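Side-chain contacts in DNA ligase (Archaeoglobus fulgidus, PDB 3GDE), which probably seals nicks in double-stranded DNA during replication, recombination and repair, using ATP and releasing AMP and diphosphate: residues R266-I269 and E275-T278; E191-I196 and E213-M218. All coordinates share one frame; numbering follows the deposited sequence.

Contact 1 (R266-I269 and E275-T278)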
ATOM      1  N   ARG A 266       7.302  21.712  12.049  1.00 40.99           N
ATOM      2  CA  ARG A 266       7.497  20.989  10.795  1.00 40.09           C
ATOM      3  C   ARG A 266       6.182  20.428  10.233  1.00 38.75           C
ATOM      4  O   ARG A 266       5.209  20.229  10.963  1.00 38.68           O
ATOM      5  CB  ARG A 266       8.532  19.867  10.961  1.00 40.61           C
ATOM      6  CG  ARG A 266       8.069  18.703  11.813  1.00 42.18           C
ATOM      7  CD  ARG A 266       8.841  17.444  11.482  1.00 44.91           C
ATOM      8  NE  ARG A 266       8.636  16.424  12.506  1.00 47.46           N
ATOM      9  CZ  ARG A 266       8.571  15.114  12.271  1.00 48.12           C
ATOM     10  NH1 ARG A 266       8.683  14.640  11.034  1.00 47.45           N
ATOM     11  NH2 ARG A 266       8.379  14.275  13.280  1.00 48.88           N
ATOM     12  N   VAL A 267       6.182  20.181   8.928  1.00 37.17           N
ATOM     13  CA  VAL A 267       5.046  19.628   8.211  1.00 35.62           C
ATOM     14  C   VAL A 267       5.438  18.243   7.707  1.00 34.85           C
ATOM     15  O   VAL A 267       6.561  18.050   7.235  1.00 34.65           O
ATOM     16  CB  VAL A 267       4.672  20.521   6.987  1.00 35.72           C
ATOM     17  CG1 VAL A 267       3.564  19.891   6.136  1.00 34.71           C
ATOM     18  CG2 VAL A 267       4.265  21.924   7.435  1.00 35.59           C
ATOM     19  N   THR A 268       4.532  17.278   7.852  1.00 33.77           N
ATOM     20  CA  THR A 268       4.582  16.046   7.060  1.00 32.92           C
ATOM     21  C   THR A 268       3.308  15.904   6.233  1.00 31.87           C
ATOM     22  O   THR A 268       2.207  16.243   6.692  1.00 31.58           O
ATOM     23  CB  THR A 268       4.770  14.763   7.905  1.00 33.11           C
ATOM     24  OG1 THR A 268       3.856  14.773   9.000  1.00 33.64           O
ATOM     25  CG2 THR A 268       6.210  14.628   8.415  1.00 33.89           C
ATOM     26  N   ILE A 269       3.472  15.409   5.012  1.00 30.89           N
ATOM     27  CA  ILE A 269       2.350  15.153   4.110  1.00 30.05           C
ATOM     28  C   ILE A 269       2.386  13.691   3.681  1.00 29.72           C
ATOM     29  O   ILE A 269       3.408  13.196   3.194  1.00 29.70           O
ATOM     30  CB  ILE A 269       2.382  16.085   2.861  1.00 30.17           C
ATOM     31  CG1 ILE A 269       2.456  17.562   3.278  1.00 29.54           C
ATOM     32  CG2 ILE A 269       1.163  15.829   1.942  1.00 29.84           C
ATOM     33  CD1 ILE A 269       2.688  18.522   2.123  1.00 29.76           C
ATOM     34  N   GLU A 275       2.309   7.231   1.651  1.00 35.89           N
ATOM     35  CA  GLU A 275       3.711   7.501   1.351  1.00 37.07           C
ATOM     36  C   GLU A 275       4.006   8.906   1.854  1.00 36.67           C
ATOM     37  O   GLU A 275       3.183   9.812   1.676  1.00 36.69           O
ATOM     38  CB  GLU A 275       3.984   7.436  -0.159  1.00 36.82           C
ATOM     39  CG  GLU A 275       5.466   7.575  -0.555  1.00 38.84           C
ATOM     40  CD  GLU A 275       5.691   8.122  -1.982  1.00 39.75           C
ATOM     41  OE1 GLU A 275       4.729   8.148  -2.794  1.00 43.85           O
ATOM     42  OE2 GLU A 275       6.843   8.525  -2.297  1.00 42.65           O
ATOM     43  N   ASN A 276       5.170   9.079   2.482  1.00 36.46           N
ATOM     44  CA  ASN A 276       5.653  10.397   2.892  1.00 36.39           C
ATOM     45  C   ASN A 276       6.090  11.185   1.646  1.00 36.17           C
ATOM     46  O   ASN A 276       7.114  10.883   1.026  1.00 36.16           O
ATOM     47  CB  ASN A 276       6.797  10.256   3.911  1.00 36.06           C
ATOM     48  CG  ASN A 276       7.117  11.559   4.647  1.00 36.37           C
ATOM     49  OD1 ASN A 276       7.433  11.545   5.841  1.00 36.63           O
ATOM     50  ND2 ASN A 276       7.054  12.679   3.943  1.00 35.71           N
ATOM     51  N   VAL A 277       5.289  12.174   1.270  1.00 36.08           N
ATOM     52  CA  VAL A 277       5.530  12.950   0.046  1.00 36.02           C
ATOM     53  C   VAL A 277       5.896  14.407   0.386  1.00 36.36           C
ATOM     54  O   VAL A 277       5.833  15.292  -0.468  1.00 36.51           O
ATOM     55  CB  VAL A 277       4.294  12.903  -0.930  1.00 36.03           C
ATOM     56  CG1 VAL A 277       4.090  11.506  -1.517  1.00 34.19           C
ATOM     57  CG2 VAL A 277       3.010  13.391  -0.240  1.00 35.21           C
ATOM     58  N   THR A 278       6.282  14.640   1.635  1.00 36.68           N
ATOM     59  CA  THR A 278       6.606  15.983   2.143  1.00 37.45           C
ATOM     60  C   THR A 278       7.701  16.713   1.344  1.00 38.10           C
ATOM     61  O   THR A 278       7.521  17.870   0.969  1.00 38.50           O
ATOM     62  CB  THR A 278       7.003  15.922   3.628  1.00 37.19           C
ATOM     63  OG1 THR A 278       6.036  15.137   4.332  1.00 37.50           O
ATOM     64  CG2 THR A 278       7.062  17.319   4.251  1.00 36.71           C
TER
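Thr278 sets its two side-chain branches against different parts of the backbone of 266-269. Its hydroxyl OG1 accepts the amide of Ile269, with N and OG1 2.7 Å apart and a nearly straight N-H...O angle of 169°. The same oxygen lies close over the backbone just before that amide, with Thr268 CA 3.2 Å from Thr278 OG1. The methyl CG2 reaches back one residue further, to 3.1 Å from Val267 O. This division of labour follows from the first torsion, -48°, which keeps OG1 beside the backbone N of Thr278 while CG2 is anti to it. Replacing Thr278 by a valine removes the hydroxyl and would probably leave the amide of buried Ile269 without this acceptor.

Ile269 is gripped at its carbonyl as well. Val277 N donates to Ile269 O over 2.9 Å, meeting the oxygen nearly head-on at a C=O...N angle of 161°. The two polar backbone groups of Ile269 are thus taken up by successive residues, one through a side chain and the other through the main chain. Beside this polar pair the side chains of Ile269 and Val277 cross at about a right angle, methyl to methyl, with Ile269 CG2 3.8 Å from Val277 CG2.

The contact closes the turn that leaves strand 268-271. Strand 256-262 pairs with this strand in antiparallel fashion, His261 bonding to the backbone of Thr268, and Val258 and Val260 pack on Ile269. From helix 282-291, Val285 packs against both Ile269 and Thr278, while Ile288 meets Val267, so the returning loop is fitted between strand and helix.

Contact 2 (E191-I196 and E213-M218)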
ATOM      1  N   GLU A 191      -7.662  -3.800  15.209  1.00 30.24           N
ATOM      2  CA  GLU A 191      -7.955  -3.101  13.974  1.00 31.11           C
ATOM      3  C   GLU A 191      -7.943  -1.586  14.147  1.00 30.47           C
ATOM      4  O   GLU A 191      -7.221  -0.896  13.435  1.00 30.60           O
ATOM      5  CB  GLU A 191      -9.325  -3.530  13.463  1.00 31.56           C
ATOM      6  CG  GLU A 191      -9.811  -2.729  12.283  1.00 34.56           C
ATOM      7  CD  GLU A 191      -9.650  -3.476  11.009  1.00 38.61           C
ATOM      8  OE1 GLU A 191     -10.669  -4.026  10.526  1.00 40.35           O
ATOM      9  OE2 GLU A 191      -8.504  -3.535  10.502  1.00 41.96           O
ATOM     10  N   ARG A 192      -8.751  -1.082  15.082  1.00 29.98           N
ATOM     11  CA  ARG A 192      -8.850   0.364  15.340  1.00 29.71           C
ATOM     12  C   ARG A 192      -7.516   1.015  15.668  1.00 28.31           C
ATOM     13  O   ARG A 192      -7.225   2.097  15.177  1.00 27.70           O
ATOM     14  CB  ARG A 192      -9.862   0.660  16.450  1.00 30.16           C
ATOM     15  CG  ARG A 192     -11.240   1.007  15.947  1.00 33.53           C
ATOM     16  CD  ARG A 192     -12.171   1.388  17.094  1.00 39.50           C
ATOM     17  NE  ARG A 192     -12.926   0.229  17.578  1.00 43.40           N
ATOM     18  CZ  ARG A 192     -12.825  -0.287  18.799  1.00 45.67           C
ATOM     19  NH1 ARG A 192     -12.006   0.257  19.696  1.00 46.56           N
ATOM     20  NH2 ARG A 192     -13.557  -1.351  19.130  1.00 46.84           N
ATOM     21  N   ALA A 193      -6.721   0.350  16.502  1.00 27.80           N
ATOM     22  CA  ALA A 193      -5.382   0.815  16.877  1.00 27.25           C
ATOM     23  C   ALA A 193      -4.405   0.834  15.686  1.00 27.15           C
ATOM     24  O   ALA A 193      -3.553   1.727  15.569  1.00 26.73           O
ATOM     25  CB  ALA A 193      -4.825  -0.052  18.003  1.00 27.23           C
ATOM     26  N   TYR A 194      -4.538  -0.160  14.815  1.00 26.89           N
ATOM     27  CA  TYR A 194      -3.776  -0.220  13.578  1.00 27.40           C
ATOM     28  C   TYR A 194      -4.085   0.952  12.646  1.00 26.97           C
ATOM     29  O   TYR A 194      -3.177   1.511  12.011  1.00 26.45           O
ATOM     30  CB  TYR A 194      -4.038  -1.541  12.852  1.00 28.16           C
ATOM     31  CG  TYR A 194      -3.193  -1.761  11.618  1.00 29.47           C
ATOM     32  CD1 TYR A 194      -1.829  -1.456  11.608  1.00 29.58           C
ATOM     33  CD2 TYR A 194      -3.750  -2.313  10.473  1.00 31.85           C
ATOM     34  CE1 TYR A 194      -1.045  -1.684  10.481  1.00 31.07           C
ATOM     35  CE2 TYR A 194      -2.984  -2.547   9.346  1.00 33.10           C
ATOM     36  CZ  TYR A 194      -1.630  -2.231   9.354  1.00 31.91           C
ATOM     37  OH  TYR A 194      -0.878  -2.466   8.221  1.00 32.08           O
ATOM     38  N   MET A 195      -5.361   1.318  12.568  1.00 26.60           N
ATOM     39  CA  MET A 195      -5.793   2.408  11.692  1.00 26.62           C
ATOM     40  C   MET A 195      -5.229   3.784  12.101  1.00 26.53           C
ATOM     41  O   MET A 195      -5.079   4.667  11.257  1.00 26.75           O
ATOM     42  CB  MET A 195      -7.323   2.438  11.570  1.00 26.74           C
ATOM     43  CG  MET A 195      -7.956   1.184  10.942  1.00 26.95           C
ATOM     44  SD  MET A 195      -7.304   0.724   9.315  1.00 27.91           S
ATOM     45  CE  MET A 195      -8.078  -0.865   9.062  1.00 29.51           C
ATOM     46  N   ILE A 196      -4.899   3.968  13.379  1.00 26.42           N
ATOM     47  CA  ILE A 196      -4.339   5.255  13.819  1.00 26.88           C
ATOM     48  C   ILE A 196      -2.818   5.262  14.030  1.00 26.68           C
ATOM     49  O   ILE A 196      -2.233   6.324  14.238  1.00 26.62           O
ATOM     50  CB  ILE A 196      -5.043   5.845  15.071  1.00 27.12           C
ATOM     51  CG1 ILE A 196      -4.841   4.950  16.289  1.00 28.26           C
ATOM     52  CG2 ILE A 196      -6.529   6.133  14.798  1.00 27.72           C
ATOM     53  CD1 ILE A 196      -4.943   5.696  17.596  1.00 29.50           C
ATOM     54  N   GLU A 213      -7.129  -2.780  27.196  1.00 39.44           N
ATOM     55  CA  GLU A 213      -7.184  -1.430  27.766  1.00 40.34           C
ATOM     56  C   GLU A 213      -6.106  -0.499  27.209  1.00 39.90           C
ATOM     57  O   GLU A 213      -6.373   0.673  26.970  1.00 40.23           O
ATOM     58  CB  GLU A 213      -7.143  -1.471  29.303  1.00 40.60           C
ATOM     59  CG  GLU A 213      -6.111  -2.445  29.904  1.00 44.02           C
ATOM     60  CD  GLU A 213      -6.682  -3.826  30.276  1.00 47.36           C
ATOM     61  OE1 GLU A 213      -6.797  -4.103  31.498  1.00 47.76           O
ATOM     62  OE2 GLU A 213      -6.997  -4.628  29.357  1.00 48.13           O
ATOM     63  N   GLY A 214      -4.901  -1.028  27.001  1.00 39.70           N
ATOM     64  CA  GLY A 214      -3.793  -0.259  26.433  1.00 39.04           C
ATOM     65  C   GLY A 214      -4.009   0.097  24.967  1.00 38.72           C
ATOM     66  O   GLY A 214      -3.559   1.144  24.502  1.00 38.14           O
ATOM     67  N   LEU A 215      -4.706  -0.776  24.244  1.00 38.30           N
ATOM     68  CA  LEU A 215      -5.022  -0.537  22.838  1.00 38.44           C
ATOM     69  C   LEU A 215      -6.113   0.524  22.647  1.00 38.83           C
ATOM     70  O   LEU A 215      -6.042   1.319  21.713  1.00 38.63           O
ATOM     71  CB  LEU A 215      -5.418  -1.838  22.141  1.00 37.92           C
ATOM     72  CG  LEU A 215      -4.343  -2.892  21.882  1.00 37.04           C
ATOM     73  CD1 LEU A 215      -5.015  -4.162  21.391  1.00 34.57           C
ATOM     74  CD2 LEU A 215      -3.294  -2.399  20.885  1.00 34.24           C
ATOM     75  N   ARG A 216      -7.116   0.522  23.527  1.00 39.62           N
ATOM     76  CA  ARG A 216      -8.191   1.517  23.490  1.00 40.39           C
ATOM     77  C   ARG A 216      -7.657   2.907  23.777  1.00 40.28           C
ATOM     78  O   ARG A 216      -8.164   3.884  23.249  1.00 40.72           O
ATOM     79  CB  ARG A 216      -9.278   1.188  24.510  1.00 40.65           C
ATOM     80  CG  ARG A 216     -10.203   0.059  24.129  1.00 42.60           C
ATOM     81  CD  ARG A 216     -11.051  -0.309  25.340  1.00 47.27           C
ATOM     82  NE  ARG A 216     -11.983  -1.402  25.071  1.00 50.91           N
ATOM     83  CZ  ARG A 216     -13.274  -1.243  24.775  1.00 53.83           C
ATOM     84  NH1 ARG A 216     -13.817  -0.028  24.702  1.00 54.46           N
ATOM     85  NH2 ARG A 216     -14.032  -2.310  24.550  1.00 55.65           N
ATOM     86  N   LYS A 217      -6.620   2.967  24.606  1.00 40.55           N
ATOM     87  CA  LYS A 217      -5.997   4.206  25.064  1.00 41.03           C
ATOM     88  C   LYS A 217      -5.084   4.865  24.024  1.00 40.57           C
ATOM     89  O   LYS A 217      -4.632   5.997  24.225  1.00 40.64           O
ATOM     90  CB  LYS A 217      -5.181   3.915  26.327  1.00 40.88           C
ATOM     91  CG  LYS A 217      -5.204   5.012  27.385  1.00 42.46           C
ATOM     92  CD  LYS A 217      -4.353   4.627  28.609  1.00 42.72           C
ATOM     93  CE  LYS A 217      -4.947   3.440  29.372  1.00 45.43           C
ATOM     94  NZ  LYS A 217      -4.028   2.966  30.452  1.00 46.32           N
ATOM     95  N   MET A 218      -4.789   4.160  22.935  1.00 40.17           N
ATOM     96  CA  MET A 218      -3.943   4.726  21.876  1.00 40.00           C
ATOM     97  C   MET A 218      -4.644   5.874  21.138  1.00 39.52           C
ATOM     98  O   MET A 218      -5.835   5.798  20.814  1.00 39.64           O
ATOM     99  CB  MET A 218      -3.466   3.648  20.899  1.00 39.88           C
ATOM    100  CG  MET A 218      -2.618   2.566  21.548  1.00 39.99           C
ATOM    101  SD  MET A 218      -1.850   1.422  20.395  1.00 40.67           S
ATOM    102  CE  MET A 218      -0.421   2.369  19.876  1.00 41.18           C
TER
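Ile196 lays its terminal methyl over one face of the flat carbonyl group of Met218. CD1 is 3.3 Å from Met218 O and 3.6 Å from Met218 C, and it stands above the carbonyl plane rather than at its edge. The first torsion of Ile196, 64°, places CG1 between the backbone N and the carbonyl carbon and directs the CD1 branch across to the other segment; Met218 CB is a further apolar neighbour. Tyr194 leaves the helix away from 213-218; its side chain touches Leu200 and Arg227, and its hydroxyl is hydrogen-bonded to Glu172. On the outer side the guanidinium groups of Arg192 and Arg216 approach without touching, NH1 of Arg192 lying 5.3 Å from NH1 of Arg216; Arg216 also has a salt bridge to Glu212.

About one turn earlier on the helix than Ile196, Ala193 points its methyl toward the second segment. Its CB sits 4.0 Å from Leu215 CD2 and 4.1 Å from Met218 SD. Those two atoms are themselves 4.1 Å apart, with CD2 belonging to Leu215 and SD to Met218, which makes a compact triangle of apolar groups. A bend at the third torsion of Met218, 81°, turns its terminal methyl aside and leaves the sulfur facing Ala193. The small alanine lets the backbones come near, with Ala193 CA and Leu215 CA 6.1 Å apart.

Thr189 and Val190 extend the cover of Leu215 along helix 187-197. No hydrogen bond joins the two segments: this is apolar packing between consecutive helices, 187-197 and 200-216, linked by a short turn.

Contact 2 closes before contact 1 opens along the chain, and the two are separate in space: their centres are 23 Å apart and their nearest atoms about 12 Å, without touching. Contact 2, between helices, lies away from the predicted nucleotide site. Contact 1 belongs to the adenylation domain and is nearer to it. Arg272, a predicted ATP-binding residue, lies in the chain between 266-269 and 275-278, its side chain about 9 Å from that of Glu275, while the side chain of Arg257, another such residue, is about 9 Å from that of Ile269. Contact 1 therefore lies near residues that probably bind ATP.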